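Local structure of xylosidase (Xanthomonas axonopodis pv. citri, 6XN2) at residues 84-89 and 132-137. The protein is a family 43 glycoside hydrolase named as a xylosidase, binds xylose units and a calcium ion, and probably cleaves xylosyl residues from xylan-derived oligosaccharides. Sequence-based numbering, arbitrary orientation.
Sequences ADYHVL and YFPAKR
The rings of Tyr86 and Phe133 meet obliquely. Their planes stand at 61° and their centroids lie 6.0 Å apart. The methylene of Phe133 does the touching. Its CB sits against the phenol end of Tyr86, 3.4 Å from Tyr86 CE2 and 3.3 Å from Tyr86 OH. Tyr86 CE2 also comes to 3.8 Å from Phe133 CG, beside the root of that ring. The two side chains cross at about a right angle. Phe133 CG lies between its own backbone N and carbonyl carbon (chi1 64°). This swings the phenyl away from the facing strand, and it rests on Leu105 of strand 99-106. Tyr86 has CG anti to its carbonyl carbon (chi1 -63°), and its ring reaches across to strand 128-136.

Family 43 enzymes are five-bladed beta-propellers. The contact joins two four-stranded antiparallel sheets, consistent with neighbouring blades. Strand 85-91 is third of the four in its sheet, and strand 128-136 is second of the four in the other. The nearest CA atoms, those of Tyr86 and Phe133, are 9.3 Å apart, and no hydrogen bond links the segments. The Tyr86 side chain bridges most of the gap.

All three touching residues are buried. The Tyr86 hydroxyl is satisfied by a hydrogen bond with Trp118 O, so the phenol also ties to the loop before strand 121-125. Pro134 CD lies 3.9 Å from Tyr86 OH. The Pro134 side chain packs on Trp118, a residue of the xylose pocket, and its nearest atom is about 5 Å from a bound beta-D-xylopyranose.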
# COMPACT_ATOMS: atom_id res chain seq x y z
N ALA A 84 12.93 -0.34 10.45
CA ALA A 84 13.54 0.91 10.90
C ALA A 84 14.01 1.80 9.75
O ALA A 84 14.43 2.92 9.98
CB ALA A 84 14.71 0.62 11.83
N ASP A 85 13.96 1.27 8.54
CA ASP A 85 14.57 2.03 7.42
C ASP A 85 13.91 1.69 6.09
O ASP A 85 13.16 0.74 6.02
CB ASP A 85 16.05 1.69 7.35
CG ASP A 85 16.31 0.29 6.83
OD1 ASP A 85 16.42 0.15 5.65
OD2 ASP A 85 16.38 -0.62 7.62
N TYR A 86 14.24 2.46 5.07
CA TYR A 86 13.72 2.25 3.76
C TYR A 86 14.80 2.24 2.71
O TYR A 86 15.71 2.99 2.77
CB TYR A 86 12.73 3.35 3.38
CG TYR A 86 11.50 3.42 4.24
CD1 TYR A 86 10.67 2.35 4.35
CD2 TYR A 86 11.19 4.54 4.91
CE1 TYR A 86 9.57 2.40 5.13
CE2 TYR A 86 10.08 4.61 5.70
CZ TYR A 86 9.27 3.53 5.81
OH TYR A 86 8.18 3.57 6.60
N HIS A 87 14.63 1.34 1.77
CA HIS A 87 15.50 1.33 0.59
C HIS A 87 14.67 1.76 -0.62
O HIS A 87 13.47 1.80 -0.53
CB HIS A 87 16.04 -0.06 0.30
CG HIS A 87 17.12 -0.49 1.21
ND1 HIS A 87 18.32 -0.93 0.76
CD2 HIS A 87 17.18 -0.56 2.54
CE1 HIS A 87 19.07 -1.25 1.77
NE2 HIS A 87 18.40 -1.02 2.85
N VAL A 88 15.34 2.08 -1.70
CA VAL A 88 14.66 2.35 -2.94
C VAL A 88 15.16 1.38 -4.00
O VAL A 88 16.30 1.17 -4.11
CB VAL A 88 14.83 3.79 -3.40
CG1 VAL A 88 14.15 4.01 -4.72
CG2 VAL A 88 14.26 4.72 -2.38
N LEU A 89 14.27 0.76 -4.75
CA LEU A 89 14.66 -0.17 -5.80
C LEU A 89 14.31 0.41 -7.16
O LEU A 89 13.42 1.25 -7.27
CB LEU A 89 13.96 -1.53 -5.61
CG LEU A 89 14.00 -2.10 -4.19
CD1 LEU A 89 13.15 -3.37 -4.07
CD2 LEU A 89 15.43 -2.39 -3.75
N TYR A 132 6.62 9.35 1.57
CA TYR A 132 5.59 9.32 2.60
C TYR A 132 5.67 8.00 3.36
O TYR A 132 5.74 6.95 2.74
CB TYR A 132 4.20 9.49 1.99
CG TYR A 132 4.05 10.79 1.26
CD1 TYR A 132 4.51 10.94 -0.04
CD2 TYR A 132 3.46 11.89 1.88
CE1 TYR A 132 4.39 12.14 -0.71
CE2 TYR A 132 3.34 13.10 1.23
CZ TYR A 132 3.80 13.22 -0.07
OH TYR A 132 3.68 14.42 -0.72
N PHE A 133 5.65 8.06 4.68
CA PHE A 133 5.81 6.84 5.48
C PHE A 133 5.04 6.89 6.79
O PHE A 133 4.95 7.94 7.43
CB PHE A 133 7.29 6.59 5.76
CG PHE A 133 7.94 7.65 6.61
CD1 PHE A 133 8.37 8.84 6.04
CD2 PHE A 133 8.10 7.47 7.97
CE1 PHE A 133 8.96 9.82 6.81
CE2 PHE A 133 8.69 8.46 8.75
CZ PHE A 133 9.12 9.63 8.17
N PRO A 134 4.48 5.74 7.20
CA PRO A 134 3.86 5.63 8.52
C PRO A 134 4.89 5.17 9.56
O PRO A 134 5.70 4.27 9.30
CB PRO A 134 2.79 4.57 8.30
CG PRO A 134 3.41 3.64 7.28
CD PRO A 134 4.35 4.49 6.43
N ALA A 135 4.88 5.81 10.72
CA ALA A 135 5.72 5.37 11.81
C ALA A 135 5.01 5.62 13.12
O ALA A 135 4.03 6.36 13.17
CB ALA A 135 7.08 6.07 11.78
N LYS A 136 5.51 5.00 14.18
CA LYS A 136 4.86 5.07 15.48
C LYS A 136 5.60 6.03 16.40
O LYS A 136 6.83 5.95 16.53
CB LYS A 136 4.81 3.66 16.08
CG LYS A 136 3.93 3.55 17.30
CD LYS A 136 3.73 2.09 17.70
CE LYS A 136 2.55 1.47 16.96
NZ LYS A 136 2.55 -0.01 17.13
N ARG A 137 4.86 6.91 17.05
CA ARG A 137 5.43 7.82 18.01
C ARG A 137 5.79 7.09 19.27
O ARG A 137 5.34 6.00 19.51
CB ARG A 137 4.44 8.91 18.38
CG ARG A 137 3.93 9.74 17.25
CD ARG A 137 3.11 10.93 17.65
NE ARG A 137 2.16 10.65 18.70
CZ ARG A 137 0.87 10.95 18.65
NH1 ARG A 137 0.37 11.50 17.58
NH2 ARG A 137 0.08 10.66 19.65